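Local atomic coordinates of nine-heme cytochrome c (Desulfovibrio desulfuricans, PDB entry 1OFW), a protein that transfers electrons through nine c-type hemes, perhaps as part of a transmembrane redox complex that passes electrons to the cytoplasm for sulfate reduction. Residues M80-I85 against P94-S99; C127-N132 against A214-N219; S243-E248 against G255-M260. One frame throughout, in Å; residues are numbered along the deposited sequence. Where two conformers were deposited one is given.

Contact 1 (M80-I85 against P94-S99); sequences MHATNI and PVSCVS. With HEC (heme c), chain G.
The carbonyl of Met80, in the last turn of helix 76-81, faces the first turn of helix 97-107 and takes two weak hydrogen bonds, from Cys97 N (3.1 Å, bent to 122°) and from Val98 N (3.4 Å). Beyond it Ser96 OG donates to Ala82 O at 2.8 Å, in the carbonyl plane and on a lone pair. With chi1 at 75° the same hydroxyl turns back over its own helix start, where it accepts from Ser99 N, so one oxygen both caps helix 97-107 and ties it to the loop that leaves helix 76-81. Ser96 and Ser99 form a capping box, its return bond from Ser96 N to Ser99 OG being weak. The two segments serve different hemes of the first cytochrome c3-like region: His81 NE2 binds the iron of heme 5 opposite His131, and Cys97 is covalently attached to heme 3. His81 ND1 is held by Asp77 O, and Met80 CB lies over one face of the imidazole. Bent at chi2 and chi3, Met80 lays CG against heme 5 and brings SD to 4.0 Å from Cys97 SG. Thr83 CG2 presses tightly on Val98 CG1 (3.5 Å), while Ile85 CD1 lies 3.6 Å from Ser99 OG.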
loop_
_atom_site.group_PDB
_atom_site.type_symbol
_atom_site.label_atom_id
_atom_site.label_comp_id
_atom_site.label_asym_id
_atom_site.label_seq_id
_atom_site.Cartn_x
_atom_site.Cartn_y
_atom_site.Cartn_z
ATOM N N MET A 80 6.332 0.839 13.844
ATOM C CA MET A 80 5.160 0.535 13.031
ATOM C C MET A 80 5.327 0.950 11.583
ATOM O O MET A 80 4.690 0.380 10.701
ATOM C CB MET A 80 3.969 1.247 13.659
ATOM C CG MET A 80 3.715 0.819 15.110
ATOM S SD MET A 80 3.267 -0.928 15.237
ATOM C CE MET A 80 4.376 -1.490 16.494
ATOM N N HIS A 81 6.172 1.949 11.305
ATOM C CA HIS A 81 6.243 2.501 9.965
ATOM C C HIS A 81 7.621 2.462 9.303
ATOM O O HIS A 81 7.714 2.902 8.140
ATOM C CB HIS A 81 5.811 3.944 10.035
ATOM C CG HIS A 81 4.562 4.309 10.749
ATOM N ND1 HIS A 81 4.695 4.931 11.961
ATOM C CD2 HIS A 81 3.228 4.279 10.511
ATOM C CE1 HIS A 81 3.503 5.236 12.441
ATOM N NE2 HIS A 81 2.595 4.840 11.584
ATOM N N ALA A 82 8.654 1.982 9.984
ATOM C CA ALA A 82 9.986 2.037 9.387
ATOM C C ALA A 82 10.071 1.395 8.007
ATOM O O ALA A 82 9.553 0.306 7.773
ATOM C CB ALA A 82 10.976 1.302 10.282
ATOM N N THR A 83 10.757 2.017 7.047
ATOM C CA THR A 83 10.954 1.349 5.771
ATOM C C THR A 83 12.403 1.051 5.455
ATOM O O THR A 83 12.684 0.324 4.499
ATOM C CB THR A 83 10.393 2.185 4.602
ATOM O OG1 THR A 83 10.984 3.473 4.660
ATOM C CG2 THR A 83 8.889 2.311 4.776
ATOM N N ASN A 84 13.332 1.584 6.207
ATOM C CA ASN A 84 14.742 1.320 5.934
ATOM C C ASN A 84 15.368 0.585 7.115
ATOM O O ASN A 84 16.200 1.101 7.844
ATOM C CB ASN A 84 15.445 2.656 5.654
ATOM C CG ASN A 84 15.326 3.661 6.777
ATOM O OD1 ASN A 84 14.390 3.627 7.575
ATOM N ND2 ASN A 84 16.273 4.596 6.855
ATOM N N ILE A 85 14.915 -0.639 7.331
ATOM C CA ILE A 85 15.332 -1.492 8.427
ATOM C C ILE A 85 16.567 -2.293 8.013
ATOM O O ILE A 85 16.535 -3.073 7.051
ATOM C CB ILE A 85 14.201 -2.465 8.821
ATOM C CG1 ILE A 85 12.903 -1.727 9.152
ATOM C CG2 ILE A 85 14.637 -3.351 9.980
ATOM C CD1 ILE A 85 11.677 -2.617 9.222
ATOM N N PRO A 94 13.828 -7.308 12.350
ATOM C CA PRO A 94 12.430 -6.880 12.565
ATOM C C PRO A 94 11.774 -6.432 11.263
ATOM O O PRO A 94 12.377 -6.059 10.268
ATOM C CB PRO A 94 12.548 -5.710 13.533
ATOM C CG PRO A 94 13.863 -5.920 14.214
ATOM C CD PRO A 94 14.733 -6.472 13.140
ATOM N N VAL A 95 10.440 -6.519 11.349
ATOM C CA VAL A 95 9.568 -5.925 10.338
ATOM C C VAL A 95 8.700 -4.889 11.039
ATOM O O VAL A 95 8.351 -4.928 12.207
ATOM C CB VAL A 95 8.667 -6.966 9.657
ATOM C CG1 VAL A 95 9.534 -8.036 8.968
ATOM C CG2 VAL A 95 7.738 -7.637 10.655
ATOM N N SER A 96 8.263 -3.877 10.341
ATOM C CA SER A 96 7.165 -2.991 10.619
ATOM C C SER A 96 5.949 -3.256 9.711
ATOM O O SER A 96 6.072 -4.019 8.747
ATOM C CB SER A 96 7.588 -1.529 10.523
ATOM O OG SER A 96 7.708 -1.238 9.152
ATOM N N CYS A 97 4.816 -2.655 10.038
ATOM C CA CYS A 97 3.608 -2.822 9.230
ATOM C C CYS A 97 3.897 -2.368 7.801
ATOM O O CYS A 97 3.615 -3.074 6.838
ATOM C CB CYS A 97 2.466 -2.013 9.782
ATOM S SG CYS A 97 2.103 -2.027 11.549
ATOM N N VAL A 98 4.496 -1.177 7.701
ATOM C CA VAL A 98 4.744 -0.609 6.375
ATOM C C VAL A 98 5.756 -1.365 5.581
ATOM O O VAL A 98 5.614 -1.611 4.371
ATOM C CB VAL A 98 5.145 0.870 6.532
ATOM C CG1 VAL A 98 5.550 1.478 5.195
ATOM C CG2 VAL A 98 3.999 1.641 7.139
ATOM N N SER A 99 6.868 -1.847 6.057
ATOM C CA SER A 99 7.966 -2.534 5.448
ATOM C C SER A 99 7.478 -3.896 4.983
ATOM O O SER A 99 7.858 -4.221 3.856
ATOM C CB SER A 99 9.189 -2.672 6.345
ATOM O OG SER A 99 9.064 -3.842 7.127
HETATM FE FE HEC G . 0.608 5.117 11.826
HETATM C CHA HEC G . 1.134 4.801 15.197
HETATM C CHB HEC G . 1.095 8.480 12.096
HETATM C CHC HEC G . 0.140 5.448 8.465
HETATM C CHD HEC G . 0.176 1.739 11.582
HETATM N NA HEC G . 1.057 6.346 13.335
HETATM C C1A HEC G . 1.283 6.056 14.689
HETATM C C2A HEC G . 1.742 7.232 15.393
HETATM C C3A HEC G . 1.724 8.242 14.512
HETATM C C4A HEC G . 1.283 7.711 13.225
HETATM C CMA HEC G . 2.082 9.723 14.741
HETATM C CAA HEC G . 2.181 7.239 16.863
HETATM C CBA HEC G . 0.999 7.317 17.852
HETATM C CGA HEC G . 0.221 8.616 17.796
HETATM O O1A HEC G . 0.854 9.691 18.029
HETATM O O2A HEC G . -1.010 8.555 17.558
HETATM N NB HEC G . 0.606 6.657 10.558
HETATM C C1B HEC G . 0.760 8.003 10.843
HETATM C C2B HEC G . 0.515 8.792 9.651
HETATM C C3B HEC G . 0.269 7.923 8.644
HETATM C C4B HEC G . 0.334 6.595 9.202
HETATM C CMB HEC G . 0.504 10.331 9.635
HETATM C CAB HEC G . -0.069 8.182 7.172
HETATM C CBB HEC G . 0.992 9.133 6.531
HETATM N NC HEC G . 0.199 3.855 10.344
HETATM C C1C HEC G . 0.046 4.181 9.009
HETATM C C2C HEC G . -0.234 2.988 8.261
HETATM C C3C HEC G . -0.237 1.949 9.125
HETATM C C4C HEC G . 0.058 2.492 10.421
HETATM C CMC HEC G . -0.519 3.017 6.744
HETATM C CAC HEC G . -0.592 0.473 8.865
HETATM C CBC HEC G . 0.244 -0.168 7.733
HETATM N ND HEC G . 0.614 3.594 13.119
HETATM C C1D HEC G . 0.345 2.273 12.837
HETATM C C2D HEC G . 0.246 1.517 14.077
HETATM C C3D HEC G . 0.477 2.381 15.079
HETATM C C4D HEC G . 0.764 3.664 14.499
HETATM C CMD HEC G . -0.057 0.002 14.165
HETATM C CAD HEC G . 0.431 2.071 16.592
HETATM C CBD HEC G . -1.026 2.229 17.121
HETATM C CGD HEC G . -1.412 3.657 17.374
HETATM O O1D HEC G . -2.432 4.192 16.834
HETATM O O2D HEC G . -0.681 4.298 18.177
#

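Contact 2 (C127-N132 against A214-N219); sequences CATCHN and AQAFHN. With HEC (heme c), chain G.
Thr129 meets Phe217 and Asn219 from within a CXXCH heme-attachment motif, in which Cys127 and Cys130 are covalently bound to heme 5 and His131 NE2 binds its iron. Thr129 is one of the two residues between the cysteines, and it points from helix 124-130 toward the end of helix 212-217, joining parts of the two cytochrome c3-like regions. Its CB lies over one face of the phenyl ring, 3.5 Å from Phe217 CE2. From there the side chain forks. CG2, anti to the backbone N, reaches over the middle of the same face in a CH-pi contact, 3.5 Å from the centroid and only 10° off the ring normal; it also touches Ala216 O and, at 3.9 Å, Ala216 CB. The other branch, OG1, turns back beside its own backbone N, where it is hydrogen-bonded to Ala125 O, and it lies 2.9 Å from Asn219 ND2. That amide nitrogen has a weak hydrogen bond to Ala125 O as well, so hydroxyl and amide converge on one carbonyl of helix 124-130. The phenyl ring also meets Trp126, their planes at about 50°. At the ring edge, the thioether sulfur Cys130 SG lies 4.0 Å from Phe217 CZ.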
loop_
_atom_site.group_PDB
_atom_site.type_symbol
_atom_site.label_atom_id
_atom_site.label_comp_id
_atom_site.label_asym_id
_atom_site.label_seq_id
_atom_site.Cartn_x
_atom_site.Cartn_y
_atom_site.Cartn_z
ATOM N N CYS A 127 -2.997 6.616 5.460
ATOM C CA CYS A 127 -2.982 6.496 6.914
ATOM C C CYS A 127 -4.242 5.809 7.465
ATOM O O CYS A 127 -4.162 4.974 8.373
ATOM C CB CYS A 127 -2.870 7.851 7.595
ATOM S SG CYS A 127 -1.664 9.047 6.978
ATOM N N ALA A 128 -5.387 6.194 6.926
ATOM C CA ALA A 128 -6.689 5.804 7.438
ATOM C C ALA A 128 -6.966 4.342 7.213
ATOM O O ALA A 128 -7.843 3.773 7.846
ATOM C CB ALA A 128 -7.791 6.689 6.827
ATOM N N THR A 129 -6.223 3.692 6.329
ATOM C CA THR A 129 -6.358 2.258 6.092
ATOM C C THR A 129 -6.013 1.497 7.362
ATOM O O THR A 129 -6.650 0.490 7.686
ATOM C CB THR A 129 -5.482 1.781 4.915
ATOM O OG1 THR A 129 -5.867 2.536 3.756
ATOM C CG2 THR A 129 -5.735 0.322 4.642
ATOM N N CYS A 130 -4.999 1.989 8.079
ATOM C CA CYS A 130 -4.669 1.438 9.383
ATOM C C CYS A 130 -5.317 2.214 10.523
ATOM O O CYS A 130 -5.820 1.596 11.459
ATOM C CB CYS A 130 -3.152 1.403 9.562
ATOM S SG CYS A 130 -2.353 0.362 8.328
ATOM N N HIS A 131 -5.256 3.509 10.533
ATOM C CA HIS A 131 -5.792 4.380 11.587
ATOM C C HIS A 131 -7.291 4.540 11.363
ATOM O O HIS A 131 -7.787 5.498 10.777
ATOM C CB HIS A 131 -5.010 5.701 11.584
ATOM C CG HIS A 131 -3.567 5.550 11.976
ATOM N ND1 HIS A 131 -3.199 5.499 13.327
ATOM C CD2 HIS A 131 -2.410 5.444 11.285
ATOM C CE1 HIS A 131 -1.896 5.363 13.410
ATOM N NE2 HIS A 131 -1.368 5.326 12.187
ATOM N N ASN A 132 -7.991 3.496 11.782
ATOM C CA ASN A 132 -9.284 3.086 11.230
ATOM C C ASN A 132 -10.337 2.804 12.279
ATOM O O ASN A 132 -11.355 2.171 11.940
ATOM C CB ASN A 132 -9.020 1.827 10.382
ATOM C CG ASN A 132 -8.567 0.613 11.156
ATOM O OD1 ASN A 132 -8.535 0.588 12.372
ATOM N ND2 ASN A 132 -8.192 -0.479 10.502
ATOM N N ALA A 214 -4.142 -5.670 -1.109
ATOM C CA ALA A 214 -4.436 -4.763 -2.218
ATOM C C ALA A 214 -5.788 -4.132 -2.038
ATOM O O ALA A 214 -5.956 -2.911 -2.194
ATOM C CB ALA A 214 -4.348 -5.522 -3.536
ATOM N N GLN A 215 -6.804 -4.936 -1.729
ATOM C CA GLN A 215 -8.159 -4.417 -1.582
ATOM C C GLN A 215 -8.283 -3.292 -0.576
ATOM O O GLN A 215 -8.997 -2.309 -0.728
ATOM C CB GLN A 215 -9.104 -5.556 -1.138
ATOM C CG GLN A 215 -9.483 -6.506 -2.273
ATOM C CD GLN A 215 -10.240 -7.712 -1.703
ATOM O OE1 GLN A 215 -10.306 -7.964 -0.504
ATOM N NE2 GLN A 215 -10.783 -8.516 -2.592
ATOM N N ALA A 216 -7.570 -3.407 0.562
ATOM C CA ALA A 216 -7.578 -2.412 1.598
ATOM C C ALA A 216 -6.936 -1.094 1.222
ATOM O O ALA A 216 -7.460 -0.046 1.566
ATOM C CB ALA A 216 -6.809 -2.924 2.834
ATOM N N PHE A 217 -5.798 -1.158 0.529
ATOM C CA PHE A 217 -5.036 0.066 0.230
ATOM C C PHE A 217 -5.444 0.686 -1.108
ATOM O O PHE A 217 -5.233 1.890 -1.275
ATOM C CB PHE A 217 -3.525 -0.195 0.286
ATOM C CG PHE A 217 -3.083 -0.277 1.754
ATOM C CD1 PHE A 217 -3.050 -1.471 2.430
ATOM C CD2 PHE A 217 -2.739 0.890 2.388
ATOM C CE1 PHE A 217 -2.664 -1.458 3.780
ATOM C CE2 PHE A 217 -2.321 0.898 3.697
ATOM C CZ PHE A 217 -2.256 -0.292 4.377
ATOM N N HIS A 218 -6.044 -0.094 -1.988
ATOM C CA HIS A 218 -6.575 0.438 -3.270
ATOM C C HIS A 218 -7.959 0.961 -2.965
ATOM O O HIS A 218 -8.974 0.327 -3.269
ATOM C CB HIS A 218 -6.578 -0.663 -4.306
ATOM C CG HIS A 218 -5.242 -1.226 -4.667
ATOM N ND1 HIS A 218 -5.124 -2.399 -5.347
ATOM C CD2 HIS A 218 -3.959 -0.842 -4.468
ATOM C CE1 HIS A 218 -3.853 -2.703 -5.566
ATOM N NE2 HIS A 218 -3.117 -1.741 -5.016
ATOM N N ASN A 219 -7.980 2.099 -2.291
ATOM C CA ASN A 219 -9.199 2.446 -1.566
ATOM C C ASN A 219 -9.945 3.648 -2.126
ATOM O O ASN A 219 -10.709 4.278 -1.392
ATOM C CB ASN A 219 -8.845 2.659 -0.091
ATOM C CG ASN A 219 -7.720 3.647 0.099
ATOM O OD1 ASN A 219 -7.444 4.549 -0.698
ATOM N ND2 ASN A 219 -6.995 3.465 1.204
HETATM FE FE HEC G . 0.608 5.117 11.826
HETATM C CHA HEC G . 1.134 4.801 15.197
HETATM C CHB HEC G . 1.095 8.480 12.096
HETATM C CHC HEC G . 0.140 5.448 8.465
HETATM C CHD HEC G . 0.176 1.739 11.582
HETATM N NA HEC G . 1.057 6.346 13.335
HETATM C C1A HEC G . 1.283 6.056 14.689
HETATM C C2A HEC G . 1.742 7.232 15.393
HETATM C C3A HEC G . 1.724 8.242 14.512
HETATM C C4A HEC G . 1.283 7.711 13.225
HETATM C CMA HEC G . 2.082 9.723 14.741
HETATM C CAA HEC G . 2.181 7.239 16.863
HETATM C CBA HEC G . 0.999 7.317 17.852
HETATM C CGA HEC G . 0.221 8.616 17.796
HETATM O O1A HEC G . 0.854 9.691 18.029
HETATM O O2A HEC G . -1.010 8.555 17.558
HETATM N NB HEC G . 0.606 6.657 10.558
HETATM C C1B HEC G . 0.760 8.003 10.843
HETATM C C2B HEC G . 0.515 8.792 9.651
HETATM C C3B HEC G . 0.269 7.923 8.644
HETATM C C4B HEC G . 0.334 6.595 9.202
HETATM C CMB HEC G . 0.504 10.331 9.635
HETATM C CAB HEC G . -0.069 8.182 7.172
HETATM C CBB HEC G . 0.992 9.133 6.531
HETATM N NC HEC G . 0.199 3.855 10.344
HETATM C C1C HEC G . 0.046 4.181 9.009
HETATM C C2C HEC G . -0.234 2.988 8.261
HETATM C C3C HEC G . -0.237 1.949 9.125
HETATM C C4C HEC G . 0.058 2.492 10.421
HETATM C CMC HEC G . -0.519 3.017 6.744
HETATM C CAC HEC G . -0.592 0.473 8.865
HETATM C CBC HEC G . 0.244 -0.168 7.733
HETATM N ND HEC G . 0.614 3.594 13.119
HETATM C C1D HEC G . 0.345 2.273 12.837
HETATM C C2D HEC G . 0.246 1.517 14.077
HETATM C C3D HEC G . 0.477 2.381 15.079
HETATM C C4D HEC G . 0.764 3.664 14.499
HETATM C CMD HEC G . -0.057 0.002 14.165
HETATM C CAD HEC G . 0.431 2.071 16.592
HETATM C CBD HEC G . -1.026 2.229 17.121
HETATM C CGD HEC G . -1.412 3.657 17.374
HETATM O O1D HEC G . -2.432 4.192 16.834
HETATM O O2D HEC G . -0.681 4.298 18.177
#

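Contact 3 (S243-E248 against G255-M260); sequences SCHTKE and GRPNLM. With HEC (heme c), chain I.
The imidazole of His245 stands with its two nitrogens committed to different partners: NE2 binds the iron of heme 7, opposite His230, and ND1 donates to Pro257 O at 2.9 Å. This is the closing histidine of a heme-attachment motif, whose second cysteine, Cys244, is covalently linked to the same heme. Pro257 O lies near the plane of the ring, while the donor is tilted 15° from the carbonyl plane; the bond should help to fix the rotation of the imidazole about the iron-NE2 bond and would probably add electron density to it. Arg256 CB is 4.0 Å from His245 ND1, and from there the chain, extended from CG to NE, passes along the heme, with CG against C2D and C3D and NE near the methyl CMD. The guanidinium then meets Cys244 O edge-on: NH1 donates at 2.9 Å, in the guanidinium plane and on a carbonyl lone pair. Pro257 turns its ring to the heme as well, CG and CD resting on C2A and CAA. Leu259 packs against the backbone and CB of the histidine, with Leu259 CB 3.5 Å from His245 O and CD1 against His245 CB. The backbone N of Leu259 donates to Thr246 O at 2.8 Å. Asn258, at the N-cap of helix 259-273, divides its amide: OD1 caps Ala261 N, and ND2 makes a weak bond to Lys247 O. A water donates to that same Lys247 O and accepts from Met260 N, both at 2.8 Å.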
loop_
_atom_site.group_PDB
_atom_site.type_symbol
_atom_site.label_atom_id
_atom_site.label_comp_id
_atom_site.label_asym_id
_atom_site.label_seq_id
_atom_site.Cartn_x
_atom_site.Cartn_y
_atom_site.Cartn_z
ATOM N N SER A 243 0.724 16.427 -21.925
ATOM C CA SER A 243 0.438 17.727 -21.325
ATOM C C SER A 243 1.523 18.141 -20.349
ATOM O O SER A 243 1.763 19.339 -20.107
ATOM C CB SER A 243 -0.874 17.719 -20.537
ATOM O OG SER A 243 -2.014 17.752 -21.333
ATOM N N CYS A 244 2.200 17.168 -19.734
ATOM C CA CYS A 244 3.229 17.389 -18.757
ATOM C C CYS A 244 4.636 17.012 -19.242
ATOM O O CYS A 244 5.598 17.594 -18.727
ATOM C CB CYS A 244 2.914 16.620 -17.468
ATOM S SG CYS A 244 1.416 17.235 -16.660
ATOM N N HIS A 245 4.719 16.063 -20.163
ATOM C CA HIS A 245 5.974 15.580 -20.702
ATOM C C HIS A 245 6.174 16.108 -22.121
ATOM O O HIS A 245 5.464 15.714 -23.036
ATOM C CB HIS A 245 5.982 14.033 -20.650
ATOM C CG HIS A 245 5.968 13.497 -19.261
ATOM N ND1 HIS A 245 7.084 13.408 -18.494
ATOM C CD2 HIS A 245 4.954 13.050 -18.475
ATOM C CE1 HIS A 245 6.760 12.918 -17.302
ATOM N NE2 HIS A 245 5.467 12.683 -17.260
ATOM N N THR A 246 7.126 17.038 -22.236
ATOM C CA THR A 246 7.339 17.692 -23.527
ATOM C C THR A 246 8.067 16.753 -24.470
ATOM O O THR A 246 8.779 15.869 -24.015
ATOM C CB THR A 246 8.146 18.984 -23.302
ATOM O OG1 THR A 246 9.377 18.714 -22.606
ATOM C CG2 THR A 246 7.315 19.896 -22.409
ATOM N N LYS A 247 7.868 16.954 -25.772
ATOM C CA LYS A 247 8.609 16.148 -26.749
ATOM C C LYS A 247 10.116 16.362 -26.635
ATOM O O LYS A 247 10.892 15.410 -26.667
ATOM C CB LYS A 247 8.086 16.466 -28.145
ATOM C CG LYS A 247 8.922 15.775 -29.240
ATOM C CD LYS A 247 8.445 16.300 -30.587
ATOM C CE LYS A 247 9.436 16.021 -31.720
ATOM N NZ LYS A 247 10.370 17.160 -31.881
ATOM N N GLU A 248 10.593 17.564 -26.471
ATOM C CA GLU A 248 11.963 17.952 -26.273
ATOM C C GLU A 248 12.359 18.163 -24.818
ATOM O O GLU A 248 11.567 18.266 -23.885
ATOM C CB GLU A 248 12.230 19.265 -27.074
ATOM C CG GLU A 248 11.837 19.086 -28.550
ATOM C CD GLU A 248 12.859 18.182 -29.243
ATOM O OE1 GLU A 248 14.049 18.550 -29.132
ATOM O OE2 GLU A 248 12.521 17.172 -29.884
ATOM N N GLY A 255 13.441 16.592 -13.644
ATOM C CA GLY A 255 13.003 15.285 -13.181
ATOM C C GLY A 255 12.003 14.613 -14.108
ATOM O O GLY A 255 11.687 13.418 -13.998
ATOM N N ARG A 256 11.446 15.410 -15.033
ATOM C CA ARG A 256 10.462 14.873 -15.969
ATOM C C ARG A 256 11.133 14.354 -17.243
ATOM O O ARG A 256 11.769 15.135 -17.941
ATOM C CB ARG A 256 9.424 15.890 -16.463
ATOM C CG ARG A 256 8.476 16.337 -15.372
ATOM C CD ARG A 256 7.489 17.333 -16.002
ATOM N NE ARG A 256 7.001 18.194 -14.944
ATOM C CZ ARG A 256 5.977 19.019 -15.109
ATOM N NH1 ARG A 256 5.329 19.075 -16.262
ATOM N NH2 ARG A 256 5.622 19.764 -14.073
ATOM N N PRO A 257 10.966 13.082 -17.563
ATOM C CA PRO A 257 11.444 12.613 -18.868
ATOM C C PRO A 257 10.711 13.278 -20.005
ATOM O O PRO A 257 9.559 13.710 -19.895
ATOM C CB PRO A 257 11.076 11.125 -18.889
ATOM C CG PRO A 257 10.752 10.758 -17.489
ATOM C CD PRO A 257 10.387 11.998 -16.752
ATOM N N ASN A 258 11.375 13.407 -21.168
ATOM C CA ASN A 258 10.649 13.822 -22.357
ATOM C C ASN A 258 9.645 12.755 -22.743
ATOM O O ASN A 258 9.650 11.661 -22.180
ATOM C CB ASN A 258 11.603 14.173 -23.490
ATOM C CG ASN A 258 12.168 13.069 -24.326
ATOM O OD1 ASN A 258 12.183 11.887 -24.020
ATOM N ND2 ASN A 258 12.642 13.476 -25.515
ATOM N N LEU A 259 8.757 13.091 -23.651
ATOM C CA LEU A 259 7.599 12.219 -23.869
ATOM C C LEU A 259 8.001 10.854 -24.369
ATOM O O LEU A 259 7.419 9.861 -23.903
ATOM C CB LEU A 259 6.604 12.885 -24.805
ATOM C CG LEU A 259 5.312 12.163 -25.103
ATOM C CD1 LEU A 259 4.508 11.921 -23.810
ATOM C CD2 LEU A 259 4.399 12.894 -26.085
ATOM N N MET A 260 8.906 10.698 -25.328
ATOM C CA MET A 260 9.310 9.343 -25.711
ATOM C C MET A 260 9.830 8.523 -24.533
ATOM O O MET A 260 9.495 7.355 -24.335
ATOM C CB MET A 260 10.431 9.404 -26.765
ATOM C CG MET A 260 10.808 8.027 -27.278
ATOM S SD MET A 260 12.134 8.142 -28.489
ATOM C CE MET A 260 13.448 8.693 -27.392
HETATM FE FE HEC I . 4.652 11.668 -15.751
HETATM C CHA HEC I . 7.695 11.629 -14.082
HETATM C CHB HEC I . 5.567 8.870 -17.440
HETATM C CHC HEC I . 1.567 11.602 -17.243
HETATM C CHD HEC I . 3.915 14.677 -14.295
HETATM N NA HEC I . 6.264 10.484 -15.705
HETATM C C1A HEC I . 7.383 10.579 -14.920
HETATM C C2A HEC I . 8.229 9.416 -15.136
HETATM C C3A HEC I . 7.628 8.652 -16.061
HETATM C C4A HEC I . 6.430 9.326 -16.474
HETATM C CMA HEC I . 8.099 7.301 -16.612
HETATM C CAA HEC I . 9.571 9.165 -14.427
HETATM C CBA HEC I . 9.287 8.157 -13.280
HETATM C CGA HEC I . 8.241 8.611 -12.285
HETATM O O1A HEC I . 8.615 9.430 -11.413
HETATM O O2A HEC I . 7.075 8.178 -12.359
HETATM N NB HEC I . 3.762 10.520 -17.115
HETATM C C1B HEC I . 4.316 9.402 -17.727
HETATM C C2B HEC I . 3.369 8.872 -18.677
HETATM C C3B HEC I . 2.227 9.562 -18.537
HETATM C C4B HEC I . 2.476 10.622 -17.593
HETATM C CMB HEC I . 3.701 7.713 -19.632
HETATM C CAB HEC I . 0.892 9.380 -19.224
HETATM C CBB HEC I . 0.176 8.054 -18.883
HETATM N NC HEC I . 3.068 12.898 -15.734
HETATM C C1C HEC I . 1.894 12.710 -16.431
HETATM C C2C HEC I . 1.042 13.881 -16.285
HETATM C C3C HEC I . 1.713 14.744 -15.523
HETATM C C4C HEC I . 2.953 14.152 -15.132
HETATM C CMC HEC I . -0.287 14.073 -16.999
HETATM C CAC HEC I . 1.365 16.203 -15.151
HETATM C CBC HEC I . -0.066 16.344 -14.578
HETATM N ND HEC I . 5.553 12.860 -14.419
HETATM C C1D HEC I . 5.110 14.093 -13.977
HETATM C C2D HEC I . 6.094 14.658 -13.084
HETATM C C3D HEC I . 7.151 13.835 -13.042
HETATM C C4D HEC I . 6.822 12.699 -13.878
HETATM C CMD HEC I . 5.883 15.995 -12.347
HETATM C CAD HEC I . 8.491 13.985 -12.325
HETATM C CBD HEC I . 8.453 13.377 -10.901
HETATM C CGD HEC I . 9.822 13.600 -10.254
HETATM O O1D HEC I . 10.240 14.771 -10.264
HETATM O O2D HEC I . 10.456 12.639 -9.779
HETATM O O HOH W 1 9.758 16.514 -20.463
HETATM O O HOH W 2 9.908 12.808 -26.939
#

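How the contacts relate
From the N terminus, contact 1 comes first: it closes the short loop between helices 76-81 and 97-107, bringing the segment that carries a ligand of heme 5 against the one that carries an attachment cysteine of heme 3. Contact 2 opens later and spans 81 residues, joining helix 124-130 of the first cytochrome c3-like region to helix 212-217 of the second. Contact 3 closes another short loop, leading into helix 259-273 at heme 7. The three follow in series, neither nesting nor crossing. Contacts 1 and 2 meet at heme 5, where His81 and His131 supply the two axial ligands; contact 3 lies apart, its nearest atoms about 21 Å from either of the others.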